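PDB 2JCB: 5-formyltetrahydrofolate cyclo-ligase family protein from Bacillus anthracis, which probably catalyses the ATP-dependent cyclisation of 5-formyltetrahydrofolate to 5,10-methenyltetrahydrofolate, a magnesium-assisted step of folate metabolism. Local coordinates for residues Phe41-Gln46 with Lys186-Lys191; Gln130-Val135 with Gly160-Leu165; Tyr150-Leu155 with Glu178-Asn183. All blocks are in the same frame, centred on the assembly; numbering follows the deposited sequence.

The contacts run from the helical cover of the central mixed sheet, through the sheet, to the nucleotide site. Contact 1 sets the end of helix 29-44 against strand 186-189; contact 2 pairs the parallel strands 129-131 and 161-165, and strand 161-165 is the sheet neighbour of 186-189. Their centres lie about 11 Å apart. Contact 3, its centre about 12 Å from that of contact 2 and about 22 Å from that of contact 1, joins helix 150-154 to the loop before strand 186-189. Along the chain the segments of contacts 2 and 3 alternate, both between those of contact 1. The magnesium-binding Asp152 and Asp181 lie on the successive connections 129-131 to 161-165 and 161-165 to 186-189.

Contact 1 (Phe41-Gln46 with Lys186-Lys191)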
loop_
_atom_site.group_PDB
_atom_site.type_symbol
_atom_site.label_atom_id
_atom_site.label_comp_id
_atom_site.label_asym_id
_atom_site.label_seq_id
_atom_site.Cartn_x
_atom_site.Cartn_y
_atom_site.Cartn_z
ATOM N N PHE A 41 14.861 -1.951 2.831
ATOM C CA PHE A 41 16.208 -2.126 2.262
ATOM C C PHE A 41 16.008 -2.960 0.965
ATOM O O PHE A 41 16.614 -2.637 -0.069
ATOM C CB PHE A 41 17.118 -2.840 3.274
ATOM C CG PHE A 41 18.443 -3.263 2.722
ATOM C CD1 PHE A 41 19.543 -2.445 2.880
ATOM C CD2 PHE A 41 18.589 -4.486 2.055
ATOM C CE1 PHE A 41 20.793 -2.804 2.374
ATOM C CE2 PHE A 41 19.842 -4.867 1.560
ATOM C CZ PHE A 41 20.930 -4.021 1.716
ATOM N N SER A 42 15.162 -3.977 0.999
ATOM C CA SER A 42 14.954 -4.863 -0.163
ATOM C C SER A 42 14.231 -4.090 -1.290
ATOM O O SER A 42 14.613 -4.175 -2.470
ATOM C CB SER A 42 14.138 -6.059 0.269
ATOM O OG SER A 42 13.858 -6.961 -0.822
ATOM N N LEU A 43 13.234 -3.289 -0.909
ATOM C CA LEU A 43 12.583 -2.360 -1.888
ATOM C C LEU A 43 13.588 -1.545 -2.705
ATOM O O LEU A 43 13.452 -1.487 -3.938
ATOM C CB LEU A 43 11.641 -1.349 -1.175
ATOM C CG LEU A 43 11.128 -0.192 -2.106
ATOM C CD1 LEU A 43 10.211 -0.801 -3.172
ATOM C CD2 LEU A 43 10.270 0.760 -1.205
ATOM N N TYR A 44 14.576 -0.907 -2.054
ATOM C CA TYR A 44 15.463 0.011 -2.741
ATOM C C TYR A 44 16.389 -0.736 -3.703
ATOM O O TYR A 44 17.010 -0.122 -4.529
ATOM C CB TYR A 44 16.318 0.762 -1.750
ATOM C CG TYR A 44 15.556 1.527 -0.678
ATOM C CD1 TYR A 44 14.246 1.978 -0.907
ATOM C CD2 TYR A 44 16.132 1.717 0.586
ATOM C CE1 TYR A 44 13.526 2.664 0.104
ATOM C CE2 TYR A 44 15.447 2.415 1.614
ATOM C CZ TYR A 44 14.142 2.883 1.362
ATOM O OH TYR A 44 13.440 3.561 2.368
ATOM N N GLU A 45 16.504 -2.052 -3.551
ATOM C CA GLU A 45 17.305 -2.862 -4.495
ATOM C C GLU A 45 16.541 -3.255 -5.765
ATOM O O GLU A 45 17.158 -3.785 -6.693
ATOM C CB GLU A 45 17.801 -4.125 -3.811
ATOM C CG GLU A 45 18.822 -3.845 -2.715
ATOM C CD GLU A 45 19.576 -5.100 -2.319
ATOM O OE1 GLU A 45 19.071 -6.217 -2.617
ATOM O OE2 GLU A 45 20.665 -4.982 -1.726
ATOM N N GLN A 46 15.222 -3.035 -5.777
ATOM C CA GLN A 46 14.345 -3.496 -6.860
ATOM C C GLN A 46 14.534 -2.598 -8.085
ATOM O O GLN A 46 14.672 -1.330 -7.976
ATOM C CB GLN A 46 12.838 -3.587 -6.442
ATOM C CG GLN A 46 12.561 -4.520 -5.205
ATOM C CD GLN A 46 13.145 -5.883 -5.377
ATOM O OE1 GLN A 46 12.858 -6.579 -6.346
ATOM N NE2 GLN A 46 14.016 -6.284 -4.445
ATOM N N LYS A 186 3.948 -7.689 -7.375
ATOM C CA LYS A 186 5.085 -8.131 -6.548
ATOM C C LYS A 186 4.808 -7.831 -5.099
ATOM O O LYS A 186 4.204 -6.792 -4.770
ATOM C CB LYS A 186 6.330 -7.335 -6.946
ATOM C CG LYS A 186 7.597 -7.739 -6.083
ATOM C CD LYS A 186 8.820 -6.939 -6.467
ATOM C CE LYS A 186 9.450 -7.493 -7.755
ATOM N NZ LYS A 186 10.711 -6.770 -8.116
ATOM N N ILE A 187 5.241 -8.732 -4.220
ATOM C CA ILE A 187 5.095 -8.516 -2.767
ATOM C C ILE A 187 6.545 -8.665 -2.214
ATOM O O ILE A 187 7.236 -9.645 -2.547
ATOM C CB ILE A 187 4.083 -9.482 -2.066
ATOM C CG1 ILE A 187 2.663 -9.334 -2.687
ATOM C CG2 ILE A 187 4.015 -9.197 -0.547
ATOM C CD1 ILE A 187 1.937 -10.577 -2.783
ATOM N N ILE A 188 7.002 -7.695 -1.430
ATOM C CA ILE A 188 8.294 -7.758 -0.743
ATOM C C ILE A 188 8.025 -7.977 0.751
ATOM O O ILE A 188 7.328 -7.145 1.369
ATOM C CB ILE A 188 9.057 -6.465 -0.937
ATOM C CG1 ILE A 188 9.220 -6.144 -2.441
ATOM C CG2 ILE A 188 10.412 -6.561 -0.265
ATOM C CD1 ILE A 188 9.769 -4.830 -2.648
ATOM N N THR A 189 8.586 -9.041 1.323
ATOM C CA THR A 189 8.527 -9.313 2.760
ATOM C C THR A 189 9.947 -9.298 3.274
ATOM O O THR A 189 10.912 -9.045 2.497
ATOM C CB THR A 189 7.881 -10.687 3.092
ATOM O OG1 THR A 189 8.794 -11.737 2.734
ATOM C CG2 THR A 189 6.513 -10.884 2.372
ATOM N N GLU A 190 10.130 -9.619 4.557
ATOM C CA GLU A 190 11.492 -9.593 5.079
ATOM C C GLU A 190 12.256 -10.864 4.632
ATOM O O GLU A 190 13.455 -10.979 4.887
ATOM C CB GLU A 190 11.487 -9.486 6.616
ATOM C CG GLU A 190 10.979 -10.764 7.347
ATOM C CD GLU A 190 9.454 -10.878 7.477
ATOM O OE1 GLU A 190 8.664 -10.229 6.776
ATOM O OE2 GLU A 190 9.051 -11.688 8.304
ATOM N N LYS A 191 11.540 -11.825 4.071
ATOM C CA LYS A 191 12.092 -13.112 3.665
ATOM C C LYS A 191 12.360 -13.191 2.143
ATOM O O LYS A 191 12.977 -14.163 1.701
ATOM C CB LYS A 191 11.086 -14.238 4.013
ATOM C CG LYS A 191 10.853 -14.588 5.478
ATOM C CD LYS A 191 9.868 -15.723 5.540
ATOM C CE LYS A 191 9.518 -15.998 6.951
ATOM N NZ LYS A 191 8.897 -17.346 7.055
HETATM O O HOH W 1 13.026 -9.025 0.326
#
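Ile188 faces Ser42, Leu43 and Gln46, and its two branches divide the work. Its CG1 is anti to the carbonyl carbon (chi1 -56°) and the chain runs on extended to CD1, which brings that methyl to the backbone of the helix end: Ile188 CD1 rests 3.8 Å from Leu43 CA and equally near Gln46 CG. The other branch turns to the serine, where Ile188 CG2 comes within 3.5 Å of Ser42 OG. The side chains of Leu43 and Ile188 lie roughly perpendicular, and their CD1 methyls meet at 4.1 Å.

A polar pair flanks this apolar centre. The ammonium of Lys186 reaches the amide of Gln46, with Lys186 NZ giving a hydrogen bond to Gln46 OE1 at 2.8 Å. The donor stands 17° from the carbonyl plane. Gln46 itself is folded at chi2 (-52°), which turns its amide back to the helix, where Gln46 NE2 donates to Ser42 O at 3.0 Å. That carbonyl also accepts from Glu45 N, on the opposite face of its plane. Both ends of the amide are therefore engaged, which fixes its rotation. A water bound to Ser42 OG and Thr189 O adds a bridge farther along the strand.

The contact is helix-on-sheet packing. Lys186 NZ has a second partner in Glu48, of the following helix 47-51, while Leu43 continues onto Leu163 of strand 161-165 and Ile70 of helix 68-76. Ile188 likewise touches Leu163 and Leu165, and Thr193 of the antiparallel edge strand 192-195.

Contact 2 (Gln130-Val135 with Gly160-Leu165); sequences QIVPGV and GKTLSL
Parallel beta pairing joins Gln130-Val135 to Gly160-Leu165 in the buried middle of the mixed sheet, where strands 129-131 and 161-165 are neighbours, flanked by 54-56 on the side of 129-131 and by 186-189 on the side of 161-165. Gln130 is bridged with Thr162 and Ile131 with Leu163. Three backbone hydrogen bonds zigzag between the strands: Gln130 N to Lys161 O (2.9 Å), Leu163 N to Gln130 O (3.0 Å) and Val132 N to Leu163 O (2.8 Å).

Ile131 and Leu163 project from one face of the sheet, toward Leu43 of helix 29-44. On that side the CG2 methyl of Ile131 meets CD1 of Leu165 at 3.9 Å, the two side chains crossing at a slant. Gln130 and Thr162 project from the other face, where Thr162 OG1 accepts from the backbone N of Glu185.

Beyond the bridges the strands separate, and other groups take over the pairing. Ser164 places OG anti to its carbonyl carbon (chi1 -66°) and donates to Val132 O at 2.9 Å, from above the carbonyl plane. A water also donates to Val132 O, at 2.6 Å, and accepts from Leu165 N; a second joins Gly134 O to Leu165 O.

Pairing thus passes from direct backbone bonds to a hydroxyl and then to water, so the buried Val132 carbonyl, bonded by both the Ser164 hydroxyl and a water, probably keeps its partners as the chain leaves the sheet.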
loop_
_atom_site.group_PDB
_atom_site.type_symbol
_atom_site.label_atom_id
_atom_site.label_comp_id
_atom_site.label_asym_id
_atom_site.label_seq_id
_atom_site.Cartn_x
_atom_site.Cartn_y
_atom_site.Cartn_z
ATOM N N GLN A 130 3.307 2.163 -8.190
ATOM C CA GLN A 130 2.394 2.304 -7.047
ATOM C C GLN A 130 2.746 1.279 -6.005
ATOM O O GLN A 130 2.723 0.095 -6.310
ATOM C CB GLN A 130 0.958 2.100 -7.493
ATOM C CG GLN A 130 0.441 3.369 -8.239
ATOM C CD GLN A 130 0.000 4.506 -7.235
ATOM O OE1 GLN A 130 0.281 4.449 -6.062
ATOM N NE2 GLN A 130 -0.700 5.521 -7.763
ATOM N N ILE A 131 3.065 1.779 -4.814
ATOM C CA ILE A 131 3.355 0.928 -3.664
ATOM C C ILE A 131 1.967 0.766 -2.997
ATOM O O ILE A 131 1.475 1.737 -2.366
ATOM C CB ILE A 131 4.449 1.553 -2.803
ATOM C CG1 ILE A 131 5.763 1.562 -3.657
ATOM C CG2 ILE A 131 4.591 0.749 -1.534
ATOM C CD1 ILE A 131 6.946 2.275 -2.998
ATOM N N VAL A 132 1.369 -0.433 -3.029
ATOM C CA VAL A 132 -0.048 -0.578 -2.721
ATOM C C VAL A 132 -0.146 -1.090 -1.292
ATOM O O VAL A 132 0.521 -2.028 -0.974
ATOM C CB VAL A 132 -0.701 -1.536 -3.745
ATOM C CG1 VAL A 132 -2.146 -1.965 -3.283
ATOM C CG2 VAL A 132 -0.657 -0.914 -5.176
ATOM N N PRO A 133 -0.886 -0.398 -0.399
ATOM C CA PRO A 133 -1.063 -0.914 0.988
ATOM C C PRO A 133 -2.038 -2.067 1.104
ATOM O O PRO A 133 -2.741 -2.380 0.167
ATOM C CB PRO A 133 -1.651 0.309 1.724
ATOM C CG PRO A 133 -2.549 0.909 0.640
ATOM C CD PRO A 133 -1.651 0.839 -0.622
ATOM N N GLY A 134 -2.126 -2.698 2.261
ATOM C CA GLY A 134 -2.987 -3.851 2.307
ATOM C C GLY A 134 -2.804 -4.571 3.582
ATOM O O GLY A 134 -1.855 -4.243 4.313
ATOM N N VAL A 135 -3.734 -5.491 3.815
ATOM C CA VAL A 135 -3.785 -6.306 5.036
ATOM C C VAL A 135 -3.198 -7.700 4.784
ATOM O O VAL A 135 -2.326 -8.152 5.520
ATOM C CB VAL A 135 -5.202 -6.350 5.708
ATOM C CG1 VAL A 135 -5.159 -7.201 6.925
ATOM C CG2 VAL A 135 -5.620 -4.942 6.079
ATOM N N GLY A 160 0.568 1.145 -14.709
ATOM C CA GLY A 160 1.959 1.090 -14.348
ATOM C C GLY A 160 2.295 -0.120 -13.511
ATOM O O GLY A 160 1.536 -1.073 -13.421
ATOM N N LYS A 161 3.447 -0.077 -12.875
ATOM C CA LYS A 161 3.929 -1.175 -12.039
ATOM C C LYS A 161 3.369 -1.098 -10.622
ATOM O O LYS A 161 3.233 -0.003 -10.104
ATOM C CB LYS A 161 5.453 -1.143 -12.015
ATOM C CG LYS A 161 6.051 -1.421 -13.439
ATOM C CD LYS A 161 7.537 -1.183 -13.419
ATOM C CE LYS A 161 8.012 -0.853 -14.831
ATOM N NZ LYS A 161 8.325 -2.127 -15.521
ATOM N N THR A 162 3.089 -2.241 -10.006
ATOM C CA THR A 162 2.584 -2.290 -8.635
ATOM C C THR A 162 3.439 -3.187 -7.764
ATOM O O THR A 162 3.964 -4.213 -8.225
ATOM C CB THR A 162 1.134 -2.822 -8.530
ATOM O OG1 THR A 162 1.014 -4.132 -9.098
ATOM C CG2 THR A 162 0.182 -1.890 -9.243
ATOM N N LEU A 163 3.574 -2.817 -6.506
ATOM C CA LEU A 163 4.152 -3.736 -5.541
ATOM C C LEU A 163 3.592 -3.412 -4.202
ATOM O O LEU A 163 3.177 -2.309 -3.955
ATOM C CB LEU A 163 5.704 -3.723 -5.524
ATOM C CG LEU A 163 6.492 -2.563 -4.991
ATOM C CD1 LEU A 163 6.566 -2.581 -3.372
ATOM C CD2 LEU A 163 7.901 -2.580 -5.632
ATOM N N SER A 164 3.601 -4.416 -3.334
ATOM C CA SER A 164 3.179 -4.254 -1.944
ATOM C C SER A 164 4.297 -4.665 -1.041
ATOM O O SER A 164 5.130 -5.504 -1.407
ATOM C CB SER A 164 1.923 -5.046 -1.640
ATOM O OG SER A 164 0.786 -4.566 -2.350
ATOM N N LEU A 165 4.367 -3.988 0.108
ATOM C CA LEU A 165 5.295 -4.295 1.195
ATOM C C LEU A 165 4.514 -5.006 2.300
ATOM O O LEU A 165 3.445 -4.525 2.675
ATOM C CB LEU A 165 5.916 -2.985 1.705
ATOM C CG LEU A 165 6.507 -2.082 0.621
ATOM C CD1 LEU A 165 7.017 -0.681 1.116
ATOM C CD2 LEU A 165 7.655 -2.825 -0.080
HETATM O O HOH W 2 2.262 -2.245 0.955
HETATM O O HOH W 3 0.992 -4.396 3.375
#

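Contact 3 (Tyr150-Leu155 with Glu178-Asn183); sequences YYDRYL and EPFDKN. With MG (magnesium ion), chain E; ADP (adenosine-5'-diphosphate), chain C; PO4 (phosphate ion), chain D.
Asp152 and Asp181 meet through a magnesium ion, each giving it one carboxylate oxygen. Asp152 OD2 lies 1.9 Å from the metal and Asp181 OD1 2.1 Å, with O3B and O1A of ADP and two waters completing six ligands. The two carboxylate oxygens are neighbours without bonding to each other; the shared cation probably offsets their charge, and Lys13 forms a salt bridge with Asp181 OD2.

Hydrogen bonds hold these ligands in position. The second oxygen of Asp152, OD1, accepts from Lys182 N at 2.9 Å, almost straight (177° at the hydrogen) and from well above the carboxylate plane. Two waters also donate to Asp152 OD1, one metal-bound and the other shared with Lys182 O. Asp181 OD2 accepts from Glu178 N at 2.8 Å, across the type I turn that Glu178 to Asp181 form. A further water links Asp152 O, Phe180 O and ADP N6. At the helix start, Tyr150 N and Tyr151 N donate to O4 and O1 of a phosphate ion, probably from the crystallisation liquor.

Packing supplies the rest. With CG between its backbone N and carbonyl carbon (chi1 55°), Phe180 sets its ring against the nucleotide, C2' of the ribose lying 3.6 Å above one face, toward the rim, and Glu178 CB over the other; Asp152 OD2 and ADP O1A lie at its edge. The Arg153 guanidinium lies over the adenine, its plane 3.4 Å from ADP C4. Leu155 and Lys182 run side by side with opposite headings, CB to CB at 3.9 Å.

Helix 150-154 rests on strand 92-98 through Tyr151 and Tyr154, which touch Met93 and Phe95, and Asp152 touches Arg143 of strand 143-144. The loop carrying Asp181 lies between strands 161-165 and 186-189.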
loop_
_atom_site.group_PDB
_atom_site.type_symbol
_atom_site.label_atom_id
_atom_site.label_comp_id
_atom_site.label_asym_id
_atom_site.label_seq_id
_atom_site.Cartn_x
_atom_site.Cartn_y
_atom_site.Cartn_z
ATOM N N TYR A 150 -10.862 0.855 -2.228
ATOM C CA TYR A 150 -10.229 1.945 -2.984
ATOM C C TYR A 150 -9.232 1.487 -4.063
ATOM O O TYR A 150 -9.287 1.944 -5.215
ATOM C CB TYR A 150 -9.483 2.924 -2.057
ATOM C CG TYR A 150 -10.408 3.875 -1.336
ATOM C CD1 TYR A 150 -10.891 5.028 -1.964
ATOM C CD2 TYR A 150 -10.744 3.638 -0.002
ATOM C CE1 TYR A 150 -11.676 5.931 -1.290
ATOM C CE2 TYR A 150 -11.580 4.518 0.682
ATOM C CZ TYR A 150 -12.024 5.674 0.031
ATOM O OH TYR A 150 -12.841 6.550 0.690
ATOM N N TYR A 151 -8.316 0.613 -3.687
ATOM C CA TYR A 151 -7.325 0.149 -4.664
ATOM C C TYR A 151 -7.928 -0.764 -5.710
ATOM O O TYR A 151 -7.532 -0.693 -6.869
ATOM C CB TYR A 151 -6.069 -0.442 -4.012
ATOM C CG TYR A 151 -5.138 0.668 -3.529
ATOM C CD1 TYR A 151 -5.371 1.330 -2.317
ATOM C CD2 TYR A 151 -4.099 1.146 -4.347
ATOM C CE1 TYR A 151 -4.517 2.407 -1.912
ATOM C CE2 TYR A 151 -3.237 2.204 -3.952
ATOM C CZ TYR A 151 -3.477 2.818 -2.725
ATOM O OH TYR A 151 -2.684 3.825 -2.318
ATOM N N ASP A 152 -8.931 -1.578 -5.320
ATOM C CA ASP A 152 -9.611 -2.407 -6.284
ATOM C C ASP A 152 -10.168 -1.536 -7.429
ATOM O O ASP A 152 -10.058 -1.919 -8.583
ATOM C CB ASP A 152 -10.726 -3.205 -5.609
ATOM C CG ASP A 152 -10.200 -4.434 -4.875
ATOM O OD1 ASP A 152 -9.054 -4.888 -5.152
ATOM O OD2 ASP A 152 -10.911 -4.966 -4.007
ATOM N N ARG A 153 -10.721 -0.351 -7.092
ATOM C CA ARG A 153 -11.317 0.530 -8.081
ATOM C C ARG A 153 -10.226 1.237 -8.875
ATOM O O ARG A 153 -10.299 1.359 -10.092
ATOM C CB ARG A 153 -12.231 1.545 -7.395
ATOM C CG ARG A 153 -13.474 0.931 -6.802
ATOM C CD ARG A 153 -14.281 2.027 -6.135
ATOM N NE ARG A 153 -15.627 1.650 -5.722
ATOM C CZ ARG A 153 -15.884 0.950 -4.623
ATOM N NH1 ARG A 153 -17.142 0.715 -4.280
ATOM N NH2 ARG A 153 -14.870 0.506 -3.868
ATOM N N TYR A 154 -9.236 1.743 -8.157
ATOM C CA TYR A 154 -8.141 2.506 -8.758
ATOM C C TYR A 154 -7.312 1.655 -9.728
ATOM O O TYR A 154 -6.983 2.105 -10.816
ATOM C CB TYR A 154 -7.218 3.035 -7.669
ATOM C CG TYR A 154 -6.069 3.817 -8.217
ATOM C CD1 TYR A 154 -6.237 5.148 -8.599
ATOM C CD2 TYR A 154 -4.805 3.246 -8.359
ATOM C CE1 TYR A 154 -5.216 5.879 -9.102
ATOM C CE2 TYR A 154 -3.740 3.985 -8.892
ATOM C CZ TYR A 154 -3.959 5.305 -9.254
ATOM O OH TYR A 154 -2.946 6.081 -9.741
ATOM N N LEU A 155 -7.029 0.425 -9.337
ATOM C CA LEU A 155 -6.172 -0.441 -10.159
ATOM C C LEU A 155 -6.801 -0.878 -11.480
ATOM O O LEU A 155 -6.089 -1.384 -12.356
ATOM C CB LEU A 155 -5.625 -1.637 -9.359
ATOM C CG LEU A 155 -4.656 -1.261 -8.249
ATOM C CD1 LEU A 155 -4.330 -2.511 -7.432
ATOM C CD2 LEU A 155 -3.414 -0.573 -8.804
ATOM N N GLU A 178 -13.137 -11.921 -5.004
ATOM C CA GLU A 178 -14.303 -11.600 -5.781
ATOM C C GLU A 178 -13.875 -11.041 -7.147
ATOM O O GLU A 178 -12.705 -10.681 -7.330
ATOM C CB GLU A 178 -15.130 -10.615 -4.980
ATOM C CG GLU A 178 -15.302 -11.067 -3.541
ATOM C CD GLU A 178 -16.279 -10.211 -2.730
ATOM O OE1 GLU A 178 -17.489 -10.242 -3.007
ATOM O OE2 GLU A 178 -15.807 -9.515 -1.798
ATOM N N PRO A 179 -14.817 -10.978 -8.112
ATOM C CA PRO A 179 -14.461 -10.576 -9.480
ATOM C C PRO A 179 -13.805 -9.213 -9.561
ATOM O O PRO A 179 -12.910 -9.022 -10.378
ATOM C CB PRO A 179 -15.797 -10.563 -10.233
ATOM C CG PRO A 179 -16.809 -11.184 -9.339
ATOM C CD PRO A 179 -16.245 -11.305 -7.955
ATOM N N PHE A 180 -14.216 -8.282 -8.699
ATOM C CA PHE A 180 -13.556 -6.955 -8.600
ATOM C C PHE A 180 -12.201 -6.846 -7.833
ATOM O O PHE A 180 -11.613 -5.789 -7.813
ATOM C CB PHE A 180 -14.547 -5.980 -7.953
ATOM C CG PHE A 180 -15.066 -6.466 -6.624
ATOM C CD1 PHE A 180 -14.243 -6.398 -5.474
ATOM C CD2 PHE A 180 -16.349 -7.057 -6.533
ATOM C CE1 PHE A 180 -14.679 -6.878 -4.258
ATOM C CE2 PHE A 180 -16.802 -7.532 -5.307
ATOM C CZ PHE A 180 -15.974 -7.433 -4.170
ATOM N N ASP A 181 -11.739 -7.897 -7.166
ATOM C CA ASP A 181 -10.467 -7.862 -6.439
ATOM C C ASP A 181 -9.311 -7.810 -7.433
ATOM O O ASP A 181 -9.234 -8.656 -8.321
ATOM C CB ASP A 181 -10.364 -9.084 -5.530
ATOM C CG ASP A 181 -11.200 -8.942 -4.264
ATOM O OD1 ASP A 181 -11.390 -7.803 -3.804
ATOM O OD2 ASP A 181 -11.692 -9.938 -3.731
ATOM N N LYS A 182 -8.467 -6.793 -7.304
ATOM C CA LYS A 182 -7.286 -6.606 -8.171
ATOM C C LYS A 182 -6.053 -7.168 -7.498
ATOM O O LYS A 182 -5.858 -7.017 -6.284
ATOM C CB LYS A 182 -7.096 -5.142 -8.527
ATOM C CG LYS A 182 -8.297 -4.554 -9.359
ATOM C CD LYS A 182 -8.497 -5.231 -10.713
ATOM C CE LYS A 182 -7.629 -4.589 -11.786
ATOM N NZ LYS A 182 -7.856 -5.228 -13.110
ATOM N N ASN A 183 -5.188 -7.794 -8.287
ATOM C CA ASN A 183 -3.927 -8.346 -7.756
ATOM C C ASN A 183 -2.787 -7.367 -7.903
ATOM O O ASN A 183 -2.827 -6.501 -8.760
ATOM C CB ASN A 183 -3.550 -9.608 -8.551
ATOM C CG ASN A 183 -4.491 -10.764 -8.296
ATOM O OD1 ASN A 183 -5.363 -10.715 -7.419
ATOM N ND2 ASN A 183 -4.338 -11.830 -9.087
HETATM MG MG MG E . -10.844 -6.189 -2.525
HETATM P PB ADP C . -10.787 -4.476 0.192
HETATM O O1B ADP C . -10.442 -3.083 0.709
HETATM O O2B ADP C . -10.255 -5.531 1.090
HETATM O O3B ADP C . -10.398 -4.523 -1.271
HETATM P PA ADP C . -13.443 -5.332 -0.677
HETATM O O1A ADP C . -12.768 -6.188 -1.717
HETATM O O2A ADP C . -14.449 -5.985 0.130
HETATM O O3A ADP C . -12.383 -4.575 0.290
HETATM O "O5'" ADP C . -14.222 -4.152 -1.461
HETATM C "C5'" ADP C . -15.092 -3.341 -0.642
HETATM C "C4'" ADP C . -16.290 -2.863 -1.424
HETATM O "O4'" ADP C . -15.816 -2.219 -2.595
HETATM C "C3'" ADP C . -17.135 -4.058 -1.852
HETATM O "O3'" ADP C . -18.442 -3.837 -1.361
HETATM C "C2'" ADP C . -17.076 -4.049 -3.365
HETATM O "O2'" ADP C . -18.346 -4.191 -3.934
HETATM C "C1'" ADP C . -16.558 -2.669 -3.727
HETATM N N9 ADP C . -15.738 -2.631 -4.966
HETATM C C8 ADP C . -14.463 -3.046 -5.084
HETATM N N7 ADP C . -14.008 -2.826 -6.341
HETATM C C5 ADP C . -14.984 -2.268 -7.060
HETATM C C6 ADP C . -15.132 -1.767 -8.453
HETATM N N6 ADP C . -14.120 -1.856 -9.339
HETATM N N1 ADP C . -16.284 -1.184 -8.787
HETATM C C2 ADP C . -17.314 -1.095 -7.922
HETATM N N3 ADP C . -17.238 -1.508 -6.641
HETATM C C4 ADP C . -16.115 -2.086 -6.141
HETATM P P PO4 D . -8.265 -0.301 0.182
HETATM O O1 PO4 D . -7.973 -0.546 -1.157
HETATM O O2 PO4 D . -8.516 -1.514 1.037
HETATM O O3 PO4 D . -7.085 0.458 0.859
HETATM O O4 PO4 D . -9.553 0.498 0.353
HETATM O O HOH W 4 -6.325 -4.704 -4.843
HETATM O O HOH W 5 -11.922 -3.710 -9.398
HETATM O O HOH W 6 -8.824 -6.554 -3.048
HETATM O O HOH W 7 -10.452 -7.625 -0.803
#